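PDB 4KQ9: ribose ABC transporter, substrate binding protein from Conexibacter woesei, which probably binds a sugar such as ribose and hands it to an ABC importer, as in related solute-binding proteins of the bacterial periplasm. Local coordinates for residues A[38-43]-A[253-258]; A[29-34]-A[246-251]; A[8-13]-A[260-265]. The protein carries 1 engineered substitution. All blocks are in the same frame, centred on the assembly; numbering follows the deposited sequence.

Contact 1 (A[38-43]-A[253-258]); sequences LDFDIS and IAIDVM
Leu-38 and Ile-255 bring the two backbones closest, with Leu-38 CA and Ile-255 CA 9.1 Å apart. Residues 39-43 begin the edge strand of a parallel sheet. Residues 253-258 are the middle of helix 247-264, which lies against that sheet. This is the layered alpha/beta, Rossmann-like architecture of a lobe of a periplasmic sugar-binding protein. The start of the strand faces the helix, and its later residues move away from it. At this spacing only side chains meet, and the contact is wholly apolar.

Ile-255 touches the strand segment with both of its branches. Its CG2 is anti to the backbone N and reaches Leu-38. Its CG1 lies beside the N (chi1 -73°), and the next bond turns CD1 toward Phe-40. One side chain therefore serves two partners. Leu-38 touches with a single methyl: its CD1 lies 3.7 Å from Ile-255 CG2. The two side chains run past each other in opposite directions. The same methyl is 4.2 Å from Ile-255 CD1, so it lies near the ends of both branches, closer to CG2.

Phe-40 meets the other branch of Ile-255, whose methyl comes to the ring obliquely. Its CG is anti to the backbone N (chi1 179°), and the ring extends into the layer between sheet and helix. There it also packs on Ala-29 and Ala-33 of helix 20-35 and on Val-10 of the adjoining strand. One turn further along the helix, the selenomethionine Met-258 points the same way but packs on Val-10 and Ile-92. The methyl of Ile-255 lies against two neighbouring ring carbons: Ile-255 CD1 is 3.8 Å from Phe-40 CE1 and 4.1 Å from Phe-40 CD1.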
# COMPACT_ATOMS: atom_id res chain seq x y z
N LEU A 38 2.08 -13.10 22.66
CA LEU A 38 2.60 -14.10 21.77
C LEU A 38 4.12 -14.23 21.88
O LEU A 38 4.80 -13.28 22.19
CB LEU A 38 2.31 -13.71 20.31
CG LEU A 38 0.86 -13.55 19.90
CD1 LEU A 38 0.81 -12.92 18.51
CD2 LEU A 38 0.24 -14.93 19.86
N ASP A 39 4.63 -15.42 21.59
CA ASP A 39 6.04 -15.59 21.27
C ASP A 39 6.24 -15.29 19.79
O ASP A 39 5.93 -16.12 18.91
CB ASP A 39 6.56 -17.01 21.61
CG ASP A 39 8.03 -17.17 21.27
OD1 ASP A 39 8.77 -16.17 21.29
OD2 ASP A 39 8.45 -18.30 20.95
N PHE A 40 6.78 -14.10 19.52
CA PHE A 40 6.71 -13.49 18.18
C PHE A 40 8.09 -13.17 17.59
O PHE A 40 8.87 -12.44 18.17
CB PHE A 40 5.82 -12.23 18.20
CG PHE A 40 5.71 -11.51 16.86
CD1 PHE A 40 5.09 -12.09 15.79
CD2 PHE A 40 6.25 -10.24 16.68
CE1 PHE A 40 5.03 -11.45 14.56
CE2 PHE A 40 6.16 -9.60 15.47
CZ PHE A 40 5.54 -10.20 14.41
N ASP A 41 8.37 -13.69 16.42
CA ASP A 41 9.57 -13.29 15.71
C ASP A 41 9.27 -12.68 14.36
O ASP A 41 8.39 -13.13 13.68
CB ASP A 41 10.45 -14.50 15.46
CG ASP A 41 11.42 -14.73 16.61
OD1 ASP A 41 10.96 -14.95 17.76
OD2 ASP A 41 12.64 -14.64 16.34
N ILE A 42 10.10 -11.73 13.95
CA ILE A 42 10.14 -11.26 12.58
C ILE A 42 11.38 -11.72 11.85
O ILE A 42 12.51 -11.37 12.26
CB ILE A 42 10.13 -9.74 12.56
CG1 ILE A 42 8.82 -9.27 13.14
CG2 ILE A 42 10.34 -9.24 11.14
CD1 ILE A 42 8.70 -7.78 13.33
N SER A 43 11.21 -12.40 10.72
CA SER A 43 12.31 -12.75 9.88
C SER A 43 12.32 -11.92 8.60
O SER A 43 11.36 -11.94 7.85
CB SER A 43 12.23 -14.24 9.55
OG SER A 43 12.85 -14.51 8.30
N ILE A 253 -3.37 -5.28 13.16
CA ILE A 253 -4.55 -6.00 12.76
C ILE A 253 -4.19 -7.44 12.42
O ILE A 253 -4.91 -8.37 12.85
CB ILE A 253 -5.27 -5.30 11.57
CG1 ILE A 253 -6.01 -4.06 12.04
CG2 ILE A 253 -6.30 -6.20 10.91
CD1 ILE A 253 -6.48 -3.17 10.88
N ALA A 254 -3.13 -7.65 11.67
CA ALA A 254 -2.72 -9.01 11.35
C ALA A 254 -2.45 -9.85 12.60
O ALA A 254 -2.88 -11.03 12.68
CB ALA A 254 -1.49 -9.03 10.44
N ILE A 255 -1.81 -9.25 13.58
CA ILE A 255 -1.54 -9.93 14.85
C ILE A 255 -2.87 -10.23 15.57
O ILE A 255 -3.05 -11.27 16.05
CB ILE A 255 -0.60 -9.15 15.80
CG1 ILE A 255 0.84 -9.17 15.33
CG2 ILE A 255 -0.61 -9.72 17.22
CD1 ILE A 255 1.36 -10.55 15.09
N ASP A 256 -3.75 -9.26 15.67
CA ASP A 256 -5.04 -9.47 16.29
C ASP A 256 -5.86 -10.60 15.61
O ASP A 256 -6.44 -11.37 16.26
CB ASP A 256 -5.83 -8.21 16.41
CG ASP A 256 -5.49 -7.42 17.68
OD1 ASP A 256 -4.99 -7.98 18.68
OD2 ASP A 256 -5.73 -6.25 17.63
N VAL A 257 -5.87 -10.61 14.30
CA VAL A 257 -6.51 -11.68 13.56
C VAL A 257 -5.91 -13.05 13.93
O VAL A 257 -6.59 -13.95 14.27
CB VAL A 257 -6.46 -11.40 12.06
CG1 VAL A 257 -7.01 -12.56 11.31
CG2 VAL A 257 -7.27 -10.16 11.77
N MSE A 258 -4.63 -13.16 13.84
CA MSE A 258 -3.98 -14.39 14.20
C MSE A 258 -4.21 -14.75 15.63
O MSE A 258 -4.56 -15.90 15.92
CB MSE A 258 -2.49 -14.32 13.93
CG MSE A 258 -1.73 -15.58 14.30
SE MSE A 258 -2.19 -17.03 13.02
CE MSE A 258 -1.12 -16.44 11.54

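Contact 2 (A[29-34]-A[246-251]); sequences AKAQAT and CAYEQG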
# COMPACT_ATOMS: atom_id res chain seq x y z
N ALA A 29 3.16 -4.76 14.40
CA ALA A 29 2.97 -6.22 14.71
C ALA A 29 3.69 -6.53 16.01
O ALA A 29 3.11 -7.16 16.89
CB ALA A 29 3.50 -7.09 13.66
N LYS A 30 4.90 -6.00 16.16
CA LYS A 30 5.66 -6.23 17.41
C LYS A 30 4.98 -5.70 18.60
O LYS A 30 4.84 -6.40 19.59
CB LYS A 30 7.06 -5.61 17.33
CG LYS A 30 8.04 -6.44 16.56
CD LYS A 30 9.48 -5.97 16.79
CE LYS A 30 10.00 -5.11 15.65
NZ LYS A 30 11.20 -4.34 16.08
N ALA A 31 4.47 -4.48 18.52
CA ALA A 31 3.80 -3.90 19.62
C ALA A 31 2.55 -4.71 19.99
O ALA A 31 2.20 -4.91 21.19
CB ALA A 31 3.42 -2.47 19.31
N GLN A 32 1.79 -5.13 18.99
CA GLN A 32 0.55 -5.85 19.35
C GLN A 32 0.82 -7.26 19.84
O GLN A 32 0.01 -7.80 20.57
CB GLN A 32 -0.48 -5.88 18.23
CG GLN A 32 -1.90 -6.33 18.67
CD GLN A 32 -2.61 -5.51 19.71
OE1 GLN A 32 -2.23 -4.40 20.06
NE2 GLN A 32 -3.69 -6.05 20.21
N ALA A 33 1.85 -7.88 19.33
CA ALA A 33 2.23 -9.19 19.73
C ALA A 33 2.52 -9.26 21.24
O ALA A 33 2.13 -10.22 21.93
CB ALA A 33 3.40 -9.62 18.92
N THR A 34 3.12 -8.18 21.75
CA THR A 34 3.37 -8.03 23.15
C THR A 34 2.07 -7.96 23.92
O THR A 34 1.95 -8.61 24.95
CB THR A 34 4.22 -6.75 23.39
OG1 THR A 34 5.51 -6.99 22.79
CG2 THR A 34 4.30 -6.38 24.86
N CYS A 246 -1.47 3.05 6.06
CA CYS A 246 -1.57 2.73 7.50
C CYS A 246 -0.79 1.48 7.90
O CYS A 246 -1.34 0.52 8.44
CB CYS A 246 -3.02 2.57 7.86
SG CYS A 246 -3.96 4.12 7.66
N ALA A 247 0.49 1.49 7.56
CA ALA A 247 1.38 0.33 7.73
C ALA A 247 1.38 -0.16 9.16
O ALA A 247 1.32 -1.37 9.44
CB ALA A 247 2.77 0.71 7.33
N TYR A 248 1.46 0.78 10.09
CA TYR A 248 1.48 0.43 11.50
C TYR A 248 0.23 -0.33 11.95
O TYR A 248 0.31 -1.36 12.67
CB TYR A 248 1.66 1.70 12.36
CG TYR A 248 1.97 1.36 13.83
CD1 TYR A 248 3.26 1.14 14.25
CD2 TYR A 248 0.95 1.31 14.77
CE1 TYR A 248 3.54 0.85 15.60
CE2 TYR A 248 1.22 1.03 16.09
CZ TYR A 248 2.51 0.78 16.48
OH TYR A 248 2.75 0.52 17.79
N GLU A 249 -0.94 0.18 11.56
CA GLU A 249 -2.18 -0.49 11.83
C GLU A 249 -2.31 -1.85 11.16
O GLU A 249 -2.93 -2.76 11.75
CB GLU A 249 -3.32 0.41 11.40
CG GLU A 249 -4.64 0.07 12.06
CD GLU A 249 -5.70 1.21 12.01
OE1 GLU A 249 -5.51 2.35 11.46
OE2 GLU A 249 -6.77 0.94 12.62
N GLN A 250 -1.81 -1.99 9.93
CA GLN A 250 -1.86 -3.25 9.27
C GLN A 250 -1.21 -4.34 10.17
O GLN A 250 -1.73 -5.47 10.27
CB GLN A 250 -1.16 -3.22 7.92
CG GLN A 250 -1.90 -2.37 6.88
CD GLN A 250 -1.57 -2.79 5.46
OE1 GLN A 250 -1.46 -3.96 5.17
NE2 GLN A 250 -1.42 -1.84 4.58
N GLY A 251 -0.05 -4.01 10.69
CA GLY A 251 0.72 -4.95 11.53
C GLY A 251 -0.03 -5.37 12.77
O GLY A 251 -0.08 -6.55 13.07
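Ala-29 lies directly against Gly-251 where helix 20-35 packs on helix 247-264. Both helices belong to the layer covering one side of the sheet in this alpha/beta lobe. Ala-29 CA and Gly-251 CA are only 4.1 Å apart. Gly-251 permits this closeness, because a CB on it would run into Ala-29 N. Ala-29 CA makes a CA-H...O contact with Gly-251 O at 3.5 Å, with an angle of 134° at the hydrogen. Ala-29 CB also rests on this carbonyl, 3.7 Å from Gly-251 O.

Two residues on, Ala-31 turns its methyl to the other helix and meets the end of Tyr-248. The tyrosine CG is anti to the backbone N (chi1 -169°), which carries the ring across to helix 20-35. Ala-31 CB is 3.4 Å from Tyr-248 OH.

Gln-32 comes next and points toward the same helix. Its NE2 hydrogen-bonds to Asp-256 OD1, more than a turn further along helix 247-264. The segment 246-251 opens with Cys-246, the N-cap residue of that helix, whose SG forms a disulfide with SG of Cys-296.

Contact 3 (A[8-13]-A[260-265]); sequences KKVVYS and DYLETG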
# COMPACT_ATOMS: atom_id res chain seq x y z
N LYS A 8 1.75 -18.79 22.20
CA LYS A 8 1.77 -19.27 20.81
C LYS A 8 2.90 -18.61 20.03
O LYS A 8 3.14 -17.40 20.19
CB LYS A 8 0.44 -18.94 20.09
CG LYS A 8 -0.79 -19.52 20.72
CD LYS A 8 -0.89 -21.01 20.53
CE LYS A 8 -2.09 -21.49 21.33
NZ LYS A 8 -2.04 -22.97 21.32
N LYS A 9 3.59 -19.41 19.21
CA LYS A 9 4.71 -19.00 18.42
C LYS A 9 4.18 -18.57 17.03
O LYS A 9 3.55 -19.34 16.31
CB LYS A 9 5.70 -20.14 18.23
N VAL A 10 4.43 -17.32 16.69
CA VAL A 10 4.07 -16.80 15.39
C VAL A 10 5.25 -16.11 14.80
O VAL A 10 5.96 -15.39 15.52
CB VAL A 10 2.95 -15.79 15.55
CG1 VAL A 10 2.69 -15.04 14.22
CG2 VAL A 10 1.72 -16.50 16.07
N VAL A 11 5.42 -16.29 13.51
CA VAL A 11 6.47 -15.69 12.76
C VAL A 11 5.92 -14.83 11.63
O VAL A 11 5.02 -15.28 10.92
CB VAL A 11 7.33 -16.75 12.13
CG1 VAL A 11 8.39 -16.11 11.25
CG2 VAL A 11 8.01 -17.59 13.24
N TYR A 12 6.49 -13.62 11.49
CA TYR A 12 6.32 -12.75 10.32
C TYR A 12 7.54 -12.71 9.42
O TYR A 12 8.58 -12.13 9.81
CB TYR A 12 6.03 -11.33 10.80
CG TYR A 12 5.80 -10.30 9.73
CD1 TYR A 12 5.18 -10.61 8.53
CD2 TYR A 12 6.08 -8.98 9.98
CE1 TYR A 12 4.91 -9.64 7.59
CE2 TYR A 12 5.84 -8.01 9.03
CZ TYR A 12 5.24 -8.36 7.86
OH TYR A 12 5.03 -7.42 6.94
N SER A 13 7.36 -13.23 8.20
CA SER A 13 8.28 -13.18 7.12
C SER A 13 8.04 -11.98 6.23
O SER A 13 7.01 -11.90 5.52
CB SER A 13 8.20 -14.43 6.26
OG SER A 13 8.69 -14.14 4.95
N ASP A 260 -6.68 -13.93 17.70
CA ASP A 260 -8.05 -14.31 17.93
C ASP A 260 -8.31 -15.72 17.37
O ASP A 260 -9.05 -16.50 17.99
CB ASP A 260 -9.07 -13.36 17.29
CG ASP A 260 -9.18 -12.00 17.99
OD1 ASP A 260 -8.70 -11.82 19.13
OD2 ASP A 260 -9.76 -11.08 17.36
N TYR A 261 -7.79 -16.01 16.18
CA TYR A 261 -7.94 -17.36 15.63
C TYR A 261 -7.26 -18.43 16.53
O TYR A 261 -7.87 -19.51 16.80
CB TYR A 261 -7.36 -17.46 14.25
CG TYR A 261 -7.39 -18.82 13.63
CD1 TYR A 261 -8.58 -19.36 13.26
CD2 TYR A 261 -6.21 -19.55 13.36
CE1 TYR A 261 -8.66 -20.60 12.69
CE2 TYR A 261 -6.28 -20.83 12.81
CZ TYR A 261 -7.53 -21.33 12.46
OH TYR A 261 -7.72 -22.53 11.82
N LEU A 262 -6.04 -18.17 16.98
CA LEU A 262 -5.36 -19.14 17.88
C LEU A 262 -6.10 -19.31 19.22
O LEU A 262 -6.08 -20.39 19.81
CB LEU A 262 -3.93 -18.76 18.10
CG LEU A 262 -3.00 -18.81 16.89
CD1 LEU A 262 -1.63 -18.29 17.33
CD2 LEU A 262 -2.88 -20.16 16.21
N GLU A 263 -6.85 -18.31 19.64
CA GLU A 263 -7.55 -18.35 20.89
C GLU A 263 -8.92 -19.06 20.81
O GLU A 263 -9.31 -19.74 21.75
CB GLU A 263 -7.72 -16.90 21.32
CG GLU A 263 -8.55 -16.66 22.54
CD GLU A 263 -8.50 -15.18 22.93
OE1 GLU A 263 -7.37 -14.60 23.06
OE2 GLU A 263 -9.59 -14.62 23.08
N THR A 264 -9.62 -18.91 19.69
CA THR A 264 -11.01 -19.31 19.58
C THR A 264 -11.26 -20.42 18.53
O THR A 264 -12.34 -21.00 18.51
CB THR A 264 -11.89 -18.13 19.20
OG1 THR A 264 -11.65 -17.78 17.83
CG2 THR A 264 -11.61 -16.88 20.11
N GLY A 265 -10.29 -20.63 17.64
CA GLY A 265 -10.47 -21.43 16.49
C GLY A 265 -11.52 -20.98 15.50
O GLY A 265 -11.82 -21.74 14.56
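Leu-262 has the most surface buried here, and it meets Lys-8 and Val-10 chiefly through one methyl, CD1. This is the helix-on-parallel-sheet packing of the alpha/beta lobe: the C-terminal end of helix 247-264 lies against the start of an inner strand. The leucine CG is anti to the carbonyl carbon (chi1 -65°), which carries CD1 toward the start of strand 9-15.

Lys-8 offers the aliphatic base of its chain. Its CB is 3.5 Å from Leu-262 CD1, and its CG is 3.7 Å from the same methyl. The two side chains pass in opposite directions. The contact thus uses the carbons of Lys-8 and not its amino group.

Val-10 adds a smaller share. Its CG2 lies 4.0 Å from Leu-262 CD1.

Just past Leu-262 the helix ends. Thr-264 OG1 donates to Asp-260 O at 2.9 Å, from above the carbonyl plane. Thr-264 N binds the same oxygen from the opposite face, so Thr-264 grips this carbonyl twice.

Arg-36, just after helix 20-35, forms salt bridges with Asp-260 and Glu-263. Strand 9-15 runs between strands 39-45 and 66-69, and Val-10 also packs on Ile-68 of the latter.

All three contacts lie in one lobe and share helix 247-264. Along that helix contact 2 comes first, then contact 1, then contact 3. Their other segments come early in the chain, in the order 8-13, 29-34 and 38-43. These belong to a beta-alpha-beta crossover, with strands 9-15 and 39-45 adjacent in the parallel sheet. The centre of contact 1 is about 8 Å from that of contact 2 and about 7 Å from that of contact 3. The centres of contacts 2 and 3 are about 14 Å apart. A late helix thus packs against all three elements of the first crossover, joining distant parts of the chain in one lobe.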